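Local coordinates for protein CRISPR-associated endonuclease Cas12b (Alicyclobacillus acidoterrestris, PDB 5U31) that cleaves target DNA with a RuvC nuclease domain, guided by a CRISPR RNA and dependent on recognition of a protospacer adjacent motif, at residues S991-D1003 with I1014-Y1026. The protein carries 3 engineered substitutions. Residues are numbered along the deposited sequence; the frame is centred on the assembly and turned at random.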
loop_
_atom_site.group_PDB
_atom_site.type_symbol
_atom_site.label_atom_id
_atom_site.label_comp_id
_atom_site.label_asym_id
_atom_site.label_seq_id
_atom_site.Cartn_x
_atom_site.Cartn_y
_atom_site.Cartn_z
ATOM N N SER A 991 -6.263 -0.282 29.113
ATOM C CA SER A 991 -6.162 -1.463 29.958
ATOM C C SER A 991 -4.938 -2.316 29.664
ATOM O O SER A 991 -4.797 -3.386 30.269
ATOM C CB SER A 991 -7.418 -2.332 29.814
ATOM O OG SER A 991 -7.472 -2.925 28.531
ATOM N N ASP A 992 -4.059 -1.881 28.764
ATOM C CA ASP A 992 -2.884 -2.649 28.353
ATOM C C ASP A 992 -3.292 -4.062 27.936
ATOM O O ASP A 992 -2.828 -5.065 28.479
ATOM C CB ASP A 992 -1.835 -2.690 29.467
ATOM C CG ASP A 992 -0.428 -2.866 28.934
ATOM O OD1 ASP A 992 0.515 -2.358 29.574
ATOM O OD2 ASP A 992 -0.266 -3.492 27.865
ATOM N N PHE A 993 -4.189 -4.121 26.962
ATOM C CA PHE A 993 -4.776 -5.391 26.566
ATOM C C PHE A 993 -3.741 -6.294 25.910
ATOM O O PHE A 993 -2.893 -5.843 25.134
ATOM C CB PHE A 993 -5.941 -5.148 25.611
ATOM C CG PHE A 993 -6.484 -6.393 24.970
ATOM C CD1 PHE A 993 -7.493 -7.116 25.579
ATOM C CD2 PHE A 993 -6.006 -6.824 23.742
ATOM C CE1 PHE A 993 -8.005 -8.251 24.986
ATOM C CE2 PHE A 993 -6.512 -7.959 23.146
ATOM C CZ PHE A 993 -7.513 -8.673 23.767
ATOM N N ASP A 994 -3.821 -7.583 26.227
ATOM C CA ASP A 994 -3.073 -8.613 25.524
ATOM C C ASP A 994 -4.040 -9.702 25.085
ATOM O O ASP A 994 -4.969 -10.048 25.822
ATOM C CB ASP A 994 -1.970 -9.208 26.404
ATOM C CG ASP A 994 -0.911 -9.936 25.597
ATOM O OD1 ASP A 994 -0.035 -9.261 25.012
ATOM O OD2 ASP A 994 -0.957 -11.183 25.540
ATOM N N ILE A 995 -3.817 -10.239 23.882
ATOM C CA ILE A 995 -4.665 -11.308 23.367
ATOM C C ILE A 995 -4.735 -12.495 24.321
ATOM O O ILE A 995 -5.745 -13.204 24.344
ATOM C CB ILE A 995 -4.169 -11.746 21.966
ATOM C CG1 ILE A 995 -5.326 -11.766 20.970
ATOM C CG2 ILE A 995 -3.499 -13.111 22.012
ATOM C CD1 ILE A 995 -6.432 -12.696 21.348
ATOM N N SER A 996 -3.701 -12.709 25.140
ATOM C CA SER A 996 -3.676 -13.830 26.071
ATOM C C SER A 996 -4.793 -13.774 27.106
ATOM O O SER A 996 -5.031 -14.781 27.782
ATOM C CB SER A 996 -2.326 -13.876 26.778
ATOM O OG SER A 996 -2.114 -12.689 27.514
ATOM N N GLN A 997 -5.467 -12.633 27.258
ATOM C CA GLN A 997 -6.606 -12.531 28.161
ATOM C C GLN A 997 -7.862 -13.176 27.594
ATOM O O GLN A 997 -8.835 -13.353 28.334
ATOM C CB GLN A 997 -6.897 -11.056 28.475
ATOM C CG GLN A 997 -5.681 -10.240 28.913
ATOM C CD GLN A 997 -5.938 -8.739 28.929
ATOM O OE1 GLN A 997 -7.074 -8.285 28.796
ATOM N NE2 GLN A 997 -4.872 -7.962 29.092
ATOM N N ILE A 998 -7.854 -13.542 26.313
ATOM C CA ILE A 998 -9.074 -13.883 25.593
ATOM C C ILE A 998 -8.863 -15.142 24.755
ATOM O O ILE A 998 -9.787 -15.946 24.589
ATOM C CB ILE A 998 -9.530 -12.681 24.735
ATOM C CG1 ILE A 998 -10.811 -12.080 25.301
ATOM C CG2 ILE A 998 -9.717 -13.050 23.265
ATOM C CD1 ILE A 998 -11.368 -10.968 24.453
ATOM N N ARG A 999 -7.647 -15.337 24.242
ATOM C CA ARG A 999 -7.352 -16.451 23.348
ATOM C C ARG A 999 -5.984 -17.036 23.676
ATOM O O ARG A 999 -5.048 -16.300 23.998
ATOM C CB ARG A 999 -7.411 -16.004 21.879
ATOM C CG ARG A 999 -6.523 -16.796 20.941
ATOM C CD ARG A 999 -6.859 -16.562 19.480
ATOM N NE ARG A 999 -5.935 -17.294 18.618
ATOM C CZ ARG A 999 -6.136 -17.523 17.326
ATOM N NH1 ARG A 999 -7.240 -17.084 16.737
ATOM N NH2 ARG A 999 -5.234 -18.197 16.623
ATOM N N LEU A 1000 -5.871 -18.363 23.588
ATOM C CA LEU A 1000 -4.646 -19.055 23.969
ATOM C C LEU A 1000 -4.445 -20.271 23.077
ATOM O O LEU A 1000 -5.373 -21.062 22.893
ATOM C CB LEU A 1000 -4.708 -19.483 25.440
ATOM C CG LEU A 1000 -3.516 -19.165 26.339
ATOM C CD1 LEU A 1000 -3.043 -17.750 26.113
ATOM C CD2 LEU A 1000 -3.897 -19.366 27.793
ATOM N N ARG A 1001 -3.239 -20.420 22.533
ATOM C CA ARG A 1001 -2.864 -21.599 21.759
ATOM C C ARG A 1001 -2.150 -22.592 22.662
ATOM O O ARG A 1001 -1.236 -22.218 23.402
ATOM C CB ARG A 1001 -1.963 -21.236 20.582
ATOM C CG ARG A 1001 -2.675 -21.272 19.256
ATOM C CD ARG A 1001 -1.926 -22.094 18.229
ATOM N NE ARG A 1001 -2.856 -22.661 17.262
ATOM C CZ ARG A 1001 -3.414 -21.979 16.266
ATOM N NH1 ARG A 1001 -3.131 -20.690 16.090
ATOM N NH2 ARG A 1001 -4.258 -22.587 15.444
ATOM N N CYS A 1002 -2.557 -23.856 22.589
ATOM C CA CYS A 1002 -2.060 -24.860 23.515
ATOM C C CYS A 1002 -1.741 -26.145 22.769
ATOM O O CYS A 1002 -2.260 -26.407 21.682
ATOM C CB CYS A 1002 -3.072 -25.126 24.630
ATOM S SG CYS A 1002 -3.506 -23.640 25.552
ATOM N N ASP A 1003 -0.863 -26.939 23.375
ATOM C CA ASP A 1003 -0.499 -28.257 22.880
ATOM C C ASP A 1003 -0.658 -29.258 24.013
ATOM O O ASP A 1003 -0.406 -28.941 25.179
ATOM C CB ASP A 1003 0.947 -28.296 22.353
ATOM C CG ASP A 1003 1.235 -27.208 21.326
ATOM O OD1 ASP A 1003 1.659 -26.102 21.725
ATOM O OD2 ASP A 1003 1.050 -27.464 20.117
ATOM N N ILE A 1014 -0.915 -27.450 27.324
ATOM C CA ILE A 1014 0.221 -26.615 27.700
ATOM C C ILE A 1014 0.199 -25.374 26.811
ATOM O O ILE A 1014 0.448 -25.489 25.601
ATOM C CB ILE A 1014 1.549 -27.370 27.566
ATOM C CG1 ILE A 1014 1.544 -28.603 28.472
ATOM C CG2 ILE A 1014 2.714 -26.450 27.905
ATOM C CD1 ILE A 1014 2.779 -29.458 28.341
ATOM N N PRO A 1015 -0.080 -24.193 27.356
ATOM C CA PRO A 1015 -0.198 -23.001 26.509
ATOM C C PRO A 1015 1.138 -22.592 25.915
ATOM O O PRO A 1015 2.174 -22.625 26.583
ATOM C CB PRO A 1015 -0.725 -21.936 27.476
ATOM C CG PRO A 1015 -0.219 -22.380 28.811
ATOM C CD PRO A 1015 -0.282 -23.882 28.781
ATOM N N ARG A 1016 1.101 -22.208 24.642
ATOM C CA ARG A 1016 2.288 -21.695 23.974
ATOM C C ARG A 1016 2.648 -20.325 24.530
ATOM O O ARG A 1016 1.794 -19.438 24.622
ATOM C CB ARG A 1016 2.057 -21.616 22.466
ATOM C CG ARG A 1016 1.822 -22.971 21.814
ATOM C CD ARG A 1016 1.803 -22.877 20.294
ATOM N NE ARG A 1016 1.575 -24.176 19.667
ATOM C CZ ARG A 1016 1.423 -24.352 18.358
ATOM N NH1 ARG A 1016 1.476 -23.312 17.541
ATOM N NH2 ARG A 1016 1.215 -25.566 17.864
ATOM N N LEU A 1017 3.914 -20.154 24.898
ATOM C CA LEU A 1017 4.399 -18.903 25.480
ATOM C C LEU A 1017 4.832 -17.978 24.347
ATOM O O LEU A 1017 5.918 -18.130 23.782
ATOM C CB LEU A 1017 5.540 -19.175 26.454
ATOM C CG LEU A 1017 5.173 -19.426 27.921
ATOM C CD1 LEU A 1017 3.916 -20.272 28.067
ATOM C CD2 LEU A 1017 6.338 -20.063 28.665
ATOM N N THR A 1018 3.977 -17.012 24.013
ATOM C CA THR A 1018 4.232 -16.050 22.943
ATOM C C THR A 1018 4.239 -14.650 23.539
ATOM O O THR A 1018 3.186 -14.125 23.917
ATOM C CB THR A 1018 3.182 -16.167 21.839
ATOM O OG1 THR A 1018 3.231 -17.480 21.268
ATOM C CG2 THR A 1018 3.431 -15.128 20.750
ATOM N N GLY A 1019 5.414 -14.041 23.610
ATOM C CA GLY A 1019 5.552 -12.738 24.221
ATOM C C GLY A 1019 5.647 -12.819 25.734
ATOM O O GLY A 1019 5.233 -13.789 26.370
ATOM N N LYS A 1020 6.213 -11.762 26.319
ATOM C CA LYS A 1020 6.438 -11.748 27.758
ATOM C C LYS A 1020 5.133 -11.729 28.544
ATOM O O LYS A 1020 5.105 -12.199 29.686
ATOM C CB LYS A 1020 7.313 -10.550 28.142
ATOM C CG LYS A 1020 8.058 -10.722 29.464
ATOM C CD LYS A 1020 9.252 -9.774 29.575
ATOM C CE LYS A 1020 10.092 -10.076 30.815
ATOM N NZ LYS A 1020 11.288 -9.190 30.947
ATOM N N ARG A 1021 4.048 -11.223 27.955
ATOM C CA ARG A 1021 2.784 -11.157 28.679
ATOM C C ARG A 1021 2.131 -12.528 28.814
ATOM O O ARG A 1021 1.613 -12.864 29.884
ATOM C CB ARG A 1021 1.840 -10.179 27.988
ATOM C CG ARG A 1021 2.404 -8.776 27.895
ATOM C CD ARG A 1021 1.297 -7.748 27.940
ATOM N NE ARG A 1021 0.573 -7.795 29.205
ATOM C CZ ARG A 1021 -0.595 -7.197 29.409
ATOM N NH1 ARG A 1021 -1.165 -6.519 28.425
ATOM N NH2 ARG A 1021 -1.194 -7.283 30.588
ATOM N N THR A 1022 2.144 -13.332 27.747
ATOM C CA THR A 1022 1.646 -14.700 27.859
ATOM C C THR A 1022 2.494 -15.502 28.837
ATOM O O THR A 1022 1.967 -16.305 29.615
ATOM C CB THR A 1022 1.623 -15.377 26.486
ATOM O OG1 THR A 1022 0.787 -14.631 25.592
ATOM C CG2 THR A 1022 1.088 -16.794 26.593
ATOM N N ALA A 1023 3.810 -15.284 28.824
ATOM C CA ALA A 1023 4.678 -15.986 29.763
ATOM C C ALA A 1023 4.481 -15.494 31.192
ATOM O O ALA A 1023 4.599 -16.284 32.136
ATOM C CB ALA A 1023 6.138 -15.836 29.343
ATOM N N ASP A 1024 4.176 -14.207 31.375
ATOM C CA ASP A 1024 4.015 -13.674 32.725
ATOM C C ASP A 1024 2.804 -14.263 33.426
ATOM O O ASP A 1024 2.767 -14.308 34.661
ATOM C CB ASP A 1024 3.893 -12.152 32.688
ATOM C CG ASP A 1024 5.237 -11.458 32.694
ATOM O OD1 ASP A 1024 6.188 -12.010 33.289
ATOM O OD2 ASP A 1024 5.341 -10.361 32.106
ATOM N N SER A 1025 1.813 -14.716 32.670
ATOM C CA SER A 1025 0.552 -15.167 33.244
ATOM C C SER A 1025 0.370 -16.676 33.221
ATOM O O SER A 1025 -0.083 -17.248 34.213
ATOM C CB SER A 1025 -0.619 -14.503 32.510
ATOM O OG SER A 1025 -0.439 -13.099 32.424
ATOM N N TYR A 1026 0.723 -17.346 32.122
ATOM C CA TYR A 1026 0.354 -18.744 31.928
ATOM C C TYR A 1026 1.544 -19.691 31.832
ATOM O O TYR A 1026 1.354 -20.864 31.491
ATOM C CB TYR A 1026 -0.517 -18.886 30.676
ATOM C CG TYR A 1026 -1.768 -18.036 30.695
ATOM C CD1 TYR A 1026 -2.912 -18.461 31.357
ATOM C CD2 TYR A 1026 -1.806 -16.812 30.040
ATOM C CE1 TYR A 1026 -4.058 -17.685 31.375
ATOM C CE2 TYR A 1026 -2.946 -16.029 30.050
ATOM C CZ TYR A 1026 -4.068 -16.470 30.718
ATOM O OH TYR A 1026 -5.202 -15.690 30.728
#
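D1003 and R1016 form a side-on salt bridge at the antiparallel beta hairpin of strands 999-1006 and 1011-1015. The carboxylate and guanidinium are nearly coplanar, 12° apart. R1016 NE meets D1003 OD1 at 2.8 Å and R1016 NH2 meets D1003 OD2 at 3.0 Å. Both oxygens use their syn lone pairs. The R1016 chain is extended from CG to NE (chi2 -171° and chi3 -180°), which carries the guanidinium along R1001 to D1003. R1001 CD lies over one guanidinium face, while R1001 NE is hydrogen-bonded to S1075 OG.

D1003 and I1014 are a hydrogen-bonded pair; C1002 and P1015 are a non-hydrogen-bonded pair. R1016 N continues the ladder with a hydrogen bond to R1001 O at 2.6 Å. C1002 SG packs on P1015 CB at 3.8 Å. Strand 1011-1015 is an outer strand of the Nuc-II sheet, and strand 999-1006 also pairs with strand 1076-1079. Helix 1019-1026 packs against residues 992-997, which lead into strand 999-1006.

L1000 reaches the Y1026 ring at a slant. Its CD2 sits over the ring centre, 3.7 Å from the centroid, in a CH-pi contact. F1031 touches L1000, C1002, P1015 and Y1026.

From helix 1019-1026, R1021 kinks twice along its chain and runs antiparallel to the D994 side chain, whose CB lies over one guanidinium face. D994 also makes an Asx turn. Its OD2 accepts from S996 N at 3.2 Å and from S996 OG at 2.7 Å, on opposite faces of the carboxylate plane.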